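Local structure of flavoprotein (Thermotoga maritima, 5V8S) at residues D180-E189 with R201-T212; Y217-A225 with H254-D262. The protein probably acts as an oxidoreductase of the flavo-diiron family, carrying a mu-oxo-diiron site in a metallo-beta-lactamase-like domain and a flavodoxin-like domain expected to bind FMN. The protein carries 1 engineered substitution. One frame throughout, in Å; residues are numbered along the deposited sequence.

In the fold
Both interactions lie among helices near the diiron site, probably in a helical layer of the metallo-beta-lactamase-like fold. Interaction 1 is the more buried and the larger. It lays the loop 180-189 along helix 196-214 and includes D180, a ligand of both irons. Its chemistry is mixed: aromatic rings, glycines, hydroxyls, waters and metal. Interaction 2 is partly buried and apolar, with no hydrogen bond between helices 218-228 and 248-260. Helices 196-214 and 218-228 follow each other in the chain, and helix 248-260 touches both. Y255 joins the two contacts, because its OH hydrogen-bonds to G183 O. T207 OG1 and H254 NE2 form a second hydrogen bond.

Interaction 1: residues D180-E189 with R201-T212; sequences DVGGGYLLPE and RYLPHVTKYIVT. With FEO (mu-oxo-diiron), chain C.
G184 crosses helix 201-212 closely, its CA 4.0 Å from V206 CA, while the CA of Y185 is nearest that of H205. The irregular segment 180-189 follows strand 175-179 of the metallo-beta-lactamase-like fold and starts with a type II beta turn, D180 to G183. The one backbone bond between the segments is weak, Y185 N to H205 O at 3.4 Å. G183 and G184 allow the close approach: a CB would meet Y209 at G183, and V206 CG2 and Y202 OH at G184. G182 serves the turn with its positive phi.

Y209 reaches from the helix past the glycines toward the metal site. One face of its ring is covered by the G183-G184 backbone. Its edge points at the face of Y185 in a T-shaped stack, planes 79° apart, and its CB also lies over the Y185 ring. CG of Y185 is anti to its carbonyl carbon (chi1 -61°), which lays the ring along the helix toward T212. There Y185 OH donates to T212 OG1 at 2.8 Å. T212 OG1 donates to K208 O, which also accepts from T212 N on the opposite face of its plane.

L186 CD1 sits over the H205 ring in a CH-pi contact, 4.0 Å from its centroid. L186 CD2 and P188 CG pack on Y202 CD1. Water 1 accepts from Y202 OH and donates to G182 O. At the exposed end E189 and R201 form a long salt bridge.

The D180 carboxylate bridges the two irons, OD2 on FE1 and OD1 on FE2. H97, E99, H163 and water 3 also bind FE1; D101, H240 and the engineered D102 bind FE2. Y209 OH is 2.9 Å from water 2, which is bound to FE2 and donates to the bridging oxygen.

Interaction 2: residues Y217-A225 with H254-D262; sequences YKNYILEGA and HYVSVAKGD
The ring of Y255 meets I221 at its edge, where I221 CG2 lies near the ring plane. Side chains of V206, Y209 and I210 from helix 196-214 also touch Y255, and its OH keeps the hydrogen bond to G183 O.

Between the helices the contact is apolar. A259 CB is at the centre of the contact, 3.6 Å from K218 O and close to both I221 CG2 and L222 CD2. I221 CG2 is anti to its backbone N, which points it across at A259 and at Y255 O. L222 CD2 also reaches V256 CG1 at 3.9 Å and the CG of K260, whose chain it crosses at about a right angle. A225 CB closes the row on V256 CG2 at 3.7 Å. The K218 chain runs past A259 O to N350 O and makes a cation-pi contact with Y351.

Helix 254-260 ends in a Schellman motif at G261. The axes approach to 8.7 Å at a crossing angle of -143°, a roughly antiparallel helix pair near the diiron site. The pair touches the flavodoxin-like part through K218, V258 and G261, and probably belongs to the helical layer of the metallo-beta-lactamase-like fold.

Interaction 1: residues D180-E189 with R201-T212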
loop_
_atom_site.group_PDB
_atom_site.type_symbol
_atom_site.label_atom_id
_atom_site.label_comp_id
_atom_site.label_asym_id
_atom_site.label_seq_id
_atom_site.Cartn_x
_atom_site.Cartn_y
_atom_site.Cartn_z
ATOM N N ASP A 180 -8.625 -1.652 25.072
ATOM C CA ASP A 180 -7.505 -1.342 24.171
ATOM C C ASP A 180 -6.363 -0.627 24.865
ATOM O O ASP A 180 -5.228 -0.682 24.367
ATOM C CB ASP A 180 -7.926 -0.441 23.010
ATOM C CG ASP A 180 -8.770 -1.156 21.956
ATOM O OD1 ASP A 180 -8.929 -2.393 22.035
ATOM O OD2 ASP A 180 -9.295 -0.468 21.055
ATOM N N VAL A 181 -6.629 0.046 25.978
ATOM C CA VAL A 181 -5.604 0.793 26.692
ATOM C C VAL A 181 -4.693 -0.221 27.379
ATOM O O VAL A 181 -5.111 -0.932 28.295
ATOM C CB VAL A 181 -6.229 1.770 27.693
ATOM C CG1 VAL A 181 -5.144 2.508 28.464
ATOM C CG2 VAL A 181 -7.147 2.757 26.979
ATOM N N GLY A 182 -3.449 -0.304 26.933
ATOM C CA GLY A 182 -2.523 -1.286 27.456
ATOM C C GLY A 182 -2.427 -2.552 26.640
ATOM O O GLY A 182 -1.699 -3.477 27.035
ATOM N N GLY A 183 -3.094 -2.607 25.487
ATOM C CA GLY A 183 -2.999 -3.765 24.631
ATOM C C GLY A 183 -1.723 -3.796 23.810
ATOM O O GLY A 183 -0.969 -2.837 23.754
ATOM N N GLY A 184 -1.516 -4.938 23.171
ATOM C CA GLY A 184 -0.440 -5.109 22.214
ATOM C C GLY A 184 -0.790 -6.231 21.260
ATOM O O GLY A 184 -1.676 -7.045 21.530
ATOM N N TYR A 185 -0.071 -6.270 20.129
ATOM C CA TYR A 185 -0.105 -7.431 19.257
ATOM C C TYR A 185 0.770 -8.535 19.860
ATOM O O TYR A 185 1.394 -8.346 20.909
ATOM C CB TYR A 185 0.427 -7.060 17.869
ATOM C CG TYR A 185 -0.351 -5.992 17.133
ATOM C CD1 TYR A 185 -1.716 -6.122 16.894
ATOM C CD2 TYR A 185 0.290 -4.866 16.638
ATOM C CE1 TYR A 185 -2.422 -5.148 16.163
ATOM C CE2 TYR A 185 -0.390 -3.899 15.920
ATOM C CZ TYR A 185 -1.754 -4.034 15.685
ATOM O OH TYR A 185 -2.453 -3.076 14.961
ATOM N N LEU A 186 0.822 -9.688 19.171
ATOM C CA LEU A 186 1.598 -10.883 19.533
ATOM C C LEU A 186 0.751 -11.871 20.326
ATOM O O LEU A 186 -0.140 -11.478 21.091
ATOM C CB LEU A 186 2.893 -10.558 20.318
ATOM C CG LEU A 186 3.902 -11.720 20.475
ATOM C CD1 LEU A 186 4.591 -12.088 19.185
ATOM C CD2 LEU A 186 4.955 -11.398 21.539
ATOM N N LEU A 187 1.051 -13.160 20.177
ATOM C CA LEU A 187 0.395 -14.208 20.944
ATOM C C LEU A 187 1.399 -14.857 21.884
ATOM O O LEU A 187 1.899 -15.952 21.595
ATOM C CB LEU A 187 -0.172 -15.250 19.987
ATOM C CG LEU A 187 -1.148 -14.695 18.949
ATOM C CD1 LEU A 187 -1.513 -15.784 17.932
ATOM C CD2 LEU A 187 -2.380 -14.099 19.631
ATOM N N PRO A 188 1.711 -14.224 23.015
ATOM C CA PRO A 188 2.782 -14.731 23.869
ATOM C C PRO A 188 2.420 -16.076 24.469
ATOM O O PRO A 188 1.252 -16.421 24.662
ATOM C CB PRO A 188 2.913 -13.655 24.954
ATOM C CG PRO A 188 2.163 -12.478 24.452
ATOM C CD PRO A 188 1.106 -13.003 23.569
ATOM N N GLU A 189 3.463 -16.817 24.815
ATOM C CA GLU A 189 3.335 -18.186 25.280
ATOM C C GLU A 189 2.873 -18.287 26.732
ATOM O O GLU A 189 2.864 -19.392 27.279
ATOM C CB GLU A 189 4.683 -18.906 25.117
ATOM C CG GLU A 189 5.531 -18.431 23.916
ATOM C CD GLU A 189 6.663 -19.404 23.566
ATOM O OE1 GLU A 189 7.794 -18.941 23.282
ATOM O OE2 GLU A 189 6.422 -20.633 23.578
ATOM N N ARG A 201 10.513 -9.343 24.647
ATOM C CA ARG A 201 10.098 -9.610 23.278
ATOM C C ARG A 201 8.753 -8.969 22.969
ATOM O O ARG A 201 8.475 -8.662 21.814
ATOM C CB ARG A 201 10.046 -11.124 23.102
ATOM C CG ARG A 201 9.415 -11.654 21.895
ATOM C CD ARG A 201 9.463 -13.194 21.905
ATOM N NE ARG A 201 10.339 -13.753 22.948
ATOM C CZ ARG A 201 9.999 -14.749 23.763
ATOM N NH1 ARG A 201 8.804 -15.339 23.664
ATOM N NH2 ARG A 201 10.866 -15.163 24.676
ATOM N N TYR A 202 7.892 -8.809 23.981
ATOM C CA TYR A 202 6.527 -8.332 23.780
ATOM C C TYR A 202 6.463 -6.822 23.559
ATOM O O TYR A 202 5.654 -6.349 22.755
ATOM C CB TYR A 202 5.686 -8.747 24.992
ATOM C CG TYR A 202 4.258 -8.242 24.994
ATOM C CD1 TYR A 202 3.373 -8.566 23.974
ATOM C CD2 TYR A 202 3.770 -7.474 26.054
ATOM C CE1 TYR A 202 2.072 -8.127 23.985
ATOM C CE2 TYR A 202 2.447 -7.026 26.074
ATOM C CZ TYR A 202 1.610 -7.353 25.023
ATOM O OH TYR A 202 0.298 -6.927 25.043
ATOM N N LEU A 203 7.279 -6.043 24.258
ATOM C CA LEU A 203 7.079 -4.595 24.245
ATOM C C LEU A 203 7.162 -3.971 22.851
ATOM O O LEU A 203 6.375 -3.051 22.568
ATOM C CB LEU A 203 7.993 -3.913 25.271
ATOM C CG LEU A 203 7.500 -4.079 26.720
ATOM C CD1 LEU A 203 8.580 -3.641 27.685
ATOM C CD2 LEU A 203 6.241 -3.286 26.955
ATOM N N PRO A 204 8.050 -4.390 21.955
ATOM C CA PRO A 204 8.017 -3.813 20.601
ATOM C C PRO A 204 6.695 -4.049 19.890
ATOM O O PRO A 204 6.270 -3.213 19.085
ATOM C CB PRO A 204 9.194 -4.494 19.894
ATOM C CG PRO A 204 10.116 -4.888 21.014
ATOM C CD PRO A 204 9.226 -5.253 22.164
ATOM N N HIS A 205 6.021 -5.166 20.177
ATOM C CA HIS A 205 4.691 -5.391 19.620
ATOM C C HIS A 205 3.629 -4.522 20.289
ATOM O O HIS A 205 2.588 -4.257 19.671
ATOM C CB HIS A 205 4.322 -6.869 19.693
ATOM C CG HIS A 205 5.261 -7.752 18.929
ATOM N ND1 HIS A 205 5.106 -8.012 17.584
ATOM C CD2 HIS A 205 6.381 -8.409 19.316
ATOM C CE1 HIS A 205 6.097 -8.790 17.176
ATOM N NE2 HIS A 205 6.884 -9.045 18.208
ATOM N N VAL A 206 3.871 -4.082 21.528
ATOM C CA VAL A 206 3.025 -3.061 22.139
ATOM C C VAL A 206 3.217 -1.736 21.421
ATOM O O VAL A 206 2.247 -1.059 21.079
ATOM C CB VAL A 206 3.332 -2.938 23.643
ATOM C CG1 VAL A 206 2.541 -1.779 24.253
ATOM C CG2 VAL A 206 3.010 -4.242 24.332
ATOM N N THR A 207 4.469 -1.368 21.134
ATOM C CA THR A 207 4.705 -0.127 20.406
ATOM C C THR A 207 4.001 -0.153 19.056
ATOM O O THR A 207 3.380 0.835 18.649
ATOM C CB THR A 207 6.201 0.079 20.204
ATOM O OG1 THR A 207 6.815 0.141 21.495
ATOM C CG2 THR A 207 6.455 1.384 19.462
ATOM N N LYS A 208 4.101 -1.276 18.346
ATOM C CA LYS A 208 3.444 -1.406 17.049
ATOM C C LYS A 208 1.938 -1.195 17.165
ATOM O O LYS A 208 1.333 -0.515 16.329
ATOM C CB LYS A 208 3.755 -2.788 16.481
ATOM C CG LYS A 208 3.322 -3.019 15.047
ATOM C CD LYS A 208 3.718 -4.449 14.656
ATOM C CE LYS A 208 3.255 -4.875 13.296
ATOM N NZ LYS A 208 3.708 -6.273 13.003
ATOM N N TYR A 209 1.317 -1.787 18.194
ATOM C CA TYR A 209 -0.108 -1.605 18.467
ATOM C C TYR A 209 -0.431 -0.145 18.779
ATOM O O TYR A 209 -1.382 0.427 18.233
ATOM C CB TYR A 209 -0.510 -2.515 19.639
ATOM C CG TYR A 209 -1.951 -2.356 20.034
ATOM C CD1 TYR A 209 -2.941 -3.069 19.378
ATOM C CD2 TYR A 209 -2.331 -1.489 21.065
ATOM C CE1 TYR A 209 -4.274 -2.926 19.730
ATOM C CE2 TYR A 209 -3.648 -1.339 21.405
ATOM C CZ TYR A 209 -4.613 -2.057 20.725
ATOM O OH TYR A 209 -5.938 -1.898 21.068
ATOM N N ILE A 210 0.343 0.480 19.664
ATOM C CA ILE A 210 0.089 1.874 20.014
ATOM C C ILE A 210 0.062 2.742 18.774
ATOM O O ILE A 210 -0.865 3.529 18.561
ATOM C CB ILE A 210 1.137 2.394 21.016
ATOM C CG1 ILE A 210 1.001 1.704 22.360
ATOM C CG2 ILE A 210 0.980 3.892 21.186
ATOM C CD1 ILE A 210 2.204 1.942 23.275
ATOM N N VAL A 211 1.111 2.659 17.964
ATOM C CA VAL A 211 1.226 3.583 16.840
ATOM C C VAL A 211 0.115 3.331 15.824
ATOM O O VAL A 211 -0.568 4.265 15.378
ATOM C CB VAL A 211 2.622 3.523 16.193
ATOM C CG1 VAL A 211 2.695 4.508 15.013
ATOM C CG2 VAL A 211 3.730 3.853 17.205
ATOM N N THR A 212 -0.090 2.064 15.451
ATOM C CA THR A 212 -1.062 1.751 14.408
ATOM C C THR A 212 -2.497 2.020 14.839
ATOM O O THR A 212 -3.286 2.520 14.034
ATOM C CB THR A 212 -0.927 0.315 13.886
ATOM O OG1 THR A 212 -1.096 -0.640 14.940
ATOM C CG2 THR A 212 0.412 0.118 13.164
HETATM FE FE1 FEO C . -10.465 -0.620 19.346
HETATM FE FE2 FEO C . -9.547 -3.711 20.453
HETATM O O FEO C . -10.701 -2.459 19.656
HETATM O O HOH W 1 -0.485 -5.844 27.372
HETATM O O HOH W 2 -7.892 -2.870 19.138
HETATM O O HOH W 3 -8.772 -1.405 18.169
#

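Interaction 2: residues Y217-A225 with H254-D262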
loop_
_atom_site.group_PDB
_atom_site.type_symbol
_atom_site.label_atom_id
_atom_site.label_comp_id
_atom_site.label_asym_id
_atom_site.label_seq_id
_atom_site.Cartn_x
_atom_site.Cartn_y
_atom_site.Cartn_z
ATOM N N TYR A 217 -4.051 9.697 18.145
ATOM C CA TYR A 217 -4.542 10.305 19.379
ATOM C C TYR A 217 -3.522 10.184 20.505
ATOM O O TYR A 217 -3.885 10.109 21.680
ATOM C CB TYR A 217 -5.863 9.655 19.788
ATOM C CG TYR A 217 -6.889 9.627 18.668
ATOM C CD1 TYR A 217 -7.561 10.776 18.301
ATOM C CD2 TYR A 217 -7.165 8.453 17.977
ATOM C CE1 TYR A 217 -8.494 10.766 17.263
ATOM C CE2 TYR A 217 -8.086 8.431 16.941
ATOM C CZ TYR A 217 -8.754 9.588 16.591
ATOM O OH TYR A 217 -9.672 9.548 15.561
ATOM N N LYS A 218 -2.232 10.159 20.164
ATOM C CA LYS A 218 -1.222 9.906 21.188
ATOM C C LYS A 218 -1.253 10.957 22.298
ATOM O O LYS A 218 -0.907 10.651 23.445
ATOM C CB LYS A 218 0.166 9.751 20.553
ATOM C CG LYS A 218 0.690 10.963 19.838
ATOM C CD LYS A 218 1.978 10.611 19.102
ATOM C CE LYS A 218 2.686 11.832 18.528
ATOM N NZ LYS A 218 1.770 12.750 17.819
ATOM N N ASN A 219 -1.681 12.187 22.002
ATOM C CA ASN A 219 -1.786 13.186 23.063
ATOM C C ASN A 219 -2.798 12.759 24.122
ATOM O O ASN A 219 -2.646 13.097 25.308
ATOM C CB ASN A 219 -2.143 14.556 22.480
ATOM C CG ASN A 219 -3.605 14.659 22.061
ATOM O OD1 ASN A 219 -3.983 14.262 20.946
ATOM N ND2 ASN A 219 -4.439 15.195 22.957
ATOM N N TYR A 220 -3.808 11.980 23.731
ATOM C CA TYR A 220 -4.803 11.504 24.687
ATOM C C TYR A 220 -4.278 10.360 25.547
ATOM O O TYR A 220 -4.854 10.081 26.609
ATOM C CB TYR A 220 -6.069 11.062 23.948
ATOM C CG TYR A 220 -6.906 12.206 23.424
ATOM C CD1 TYR A 220 -7.836 12.843 24.241
ATOM C CD2 TYR A 220 -6.791 12.633 22.111
ATOM C CE1 TYR A 220 -8.596 13.892 23.763
ATOM C CE2 TYR A 220 -7.545 13.670 21.630
ATOM C CZ TYR A 220 -8.447 14.298 22.455
ATOM O OH TYR A 220 -9.204 15.328 21.951
ATOM N N ILE A 221 -3.197 9.700 25.129
ATOM C CA ILE A 221 -2.522 8.750 26.006
ATOM C C ILE A 221 -1.963 9.484 27.205
ATOM O O ILE A 221 -2.101 9.039 28.349
ATOM C CB ILE A 221 -1.400 8.012 25.239
ATOM C CG1 ILE A 221 -1.996 7.060 24.212
ATOM C CG2 ILE A 221 -0.461 7.250 26.205
ATOM C CD1 ILE A 221 -0.939 6.462 23.290
ATOM N N LEU A 222 -1.334 10.630 26.961
ATOM C CA LEU A 222 -0.763 11.404 28.052
ATOM C C LEU A 222 -1.850 11.907 28.990
ATOM O O LEU A 222 -1.699 11.841 30.218
ATOM C CB LEU A 222 0.051 12.557 27.471
ATOM C CG LEU A 222 1.161 12.099 26.527
ATOM C CD1 LEU A 222 1.896 13.306 25.984
ATOM C CD2 LEU A 222 2.115 11.153 27.243
ATOM N N GLU A 223 -2.956 12.403 28.435
ATOM C CA GLU A 223 -4.078 12.831 29.273
ATOM C C GLU A 223 -4.654 11.667 30.066
ATOM O O GLU A 223 -4.983 11.818 31.249
ATOM C CB GLU A 223 -5.178 13.445 28.407
ATOM C CG GLU A 223 -4.872 14.816 27.865
ATOM C CD GLU A 223 -6.110 15.502 27.307
ATOM O OE1 GLU A 223 -7.241 15.075 27.642
ATOM O OE2 GLU A 223 -5.950 16.475 26.540
ATOM N N GLY A 224 -4.824 10.511 29.420
ATOM C CA GLY A 224 -5.368 9.356 30.112
ATOM C C GLY A 224 -4.461 8.864 31.222
ATOM O O GLY A 224 -4.928 8.529 32.313
ATOM N N ALA A 225 -3.154 8.807 30.959
ATOM C CA ALA A 225 -2.214 8.397 31.998
ATOM C C ALA A 225 -2.263 9.342 33.190
ATOM O O ALA A 225 -2.176 8.902 34.339
ATOM C CB ALA A 225 -0.803 8.338 31.419
ATOM N N HIS A 254 5.733 2.621 29.458
ATOM C CA HIS A 254 6.001 2.374 28.045
ATOM C C HIS A 254 5.005 3.120 27.163
ATOM O O HIS A 254 5.397 3.751 26.176
ATOM C CB HIS A 254 5.968 0.874 27.748
ATOM C CG HIS A 254 6.371 0.527 26.352
ATOM N ND1 HIS A 254 7.686 0.506 25.952
ATOM C CD2 HIS A 254 5.637 0.210 25.260
ATOM C CE1 HIS A 254 7.748 0.185 24.670
ATOM N NE2 HIS A 254 6.522 -0.010 24.230
ATOM N N TYR A 255 3.714 3.075 27.516
ATOM C CA TYR A 255 2.711 3.818 26.749
ATOM C C TYR A 255 3.064 5.301 26.712
ATOM O O TYR A 255 3.009 5.939 25.663
ATOM C CB TYR A 255 1.307 3.606 27.353
ATOM C CG TYR A 255 0.496 2.585 26.608
ATOM C CD1 TYR A 255 0.847 1.237 26.630
ATOM C CD2 TYR A 255 -0.589 2.971 25.837
ATOM C CE1 TYR A 255 0.137 0.299 25.908
ATOM C CE2 TYR A 255 -1.303 2.045 25.110
ATOM C CZ TYR A 255 -0.944 0.716 25.139
ATOM O OH TYR A 255 -1.678 -0.176 24.384
ATOM N N VAL A 256 3.473 5.856 27.851
ATOM C CA VAL A 256 3.809 7.277 27.912
ATOM C C VAL A 256 5.070 7.571 27.107
ATOM O O VAL A 256 5.141 8.578 26.386
ATOM C CB VAL A 256 3.934 7.722 29.383
ATOM C CG1 VAL A 256 4.544 9.110 29.475
ATOM C CG2 VAL A 256 2.581 7.714 30.034
ATOM N N SER A 257 6.080 6.704 27.207
ATOM C CA SER A 257 7.313 6.903 26.449
ATOM C C SER A 257 7.060 6.896 24.944
ATOM O O SER A 257 7.618 7.717 24.204
ATOM C CB SER A 257 8.307 5.802 26.814
ATOM O OG SER A 257 9.500 5.974 26.094
ATOM N N VAL A 258 6.227 5.972 24.473
ATOM C CA VAL A 258 5.882 5.939 23.058
ATOM C C VAL A 258 5.113 7.194 22.674
ATOM O O VAL A 258 5.386 7.812 21.640
ATOM C CB VAL A 258 5.106 4.651 22.729
ATOM C CG1 VAL A 258 4.516 4.694 21.306
ATOM C CG2 VAL A 258 6.002 3.447 22.900
ATOM N N ALA A 259 4.133 7.588 23.487
ATOM C CA ALA A 259 3.348 8.778 23.172
ATOM C C ALA A 259 4.217 10.030 23.084
ATOM O O ALA A 259 3.977 10.898 22.233
ATOM C CB ALA A 259 2.232 8.959 24.200
ATOM N N LYS A 260 5.227 10.147 23.959
ATOM C CA LYS A 260 6.108 11.306 23.939
ATOM C C LYS A 260 7.193 11.183 22.882
ATOM O O LYS A 260 7.840 12.186 22.576
ATOM C CB LYS A 260 6.775 11.529 25.302
ATOM C CG LYS A 260 5.787 11.935 26.383
ATOM C CD LYS A 260 6.436 12.676 27.542
ATOM C CE LYS A 260 7.561 11.899 28.133
ATOM N NZ LYS A 260 7.795 12.248 29.593
ATOM N N GLY A 261 7.419 9.987 22.350
ATOM C CA GLY A 261 8.493 9.763 21.385
ATOM C C GLY A 261 9.878 9.813 22.005
ATOM O O GLY A 261 10.810 10.324 21.377
ATOM N N ASP A 262 10.047 9.288 23.219
ATOM C CA ASP A 262 11.364 9.260 23.852
ATOM C C ASP A 262 12.338 8.463 22.984
ATOM O O ASP A 262 12.070 7.286 22.687
ATOM C CB ASP A 262 11.303 8.614 25.236
ATOM C CG ASP A 262 10.597 9.479 26.276
ATOM O OD1 ASP A 262 10.321 10.684 26.042
ATOM O OD2 ASP A 262 10.307 8.916 27.338
#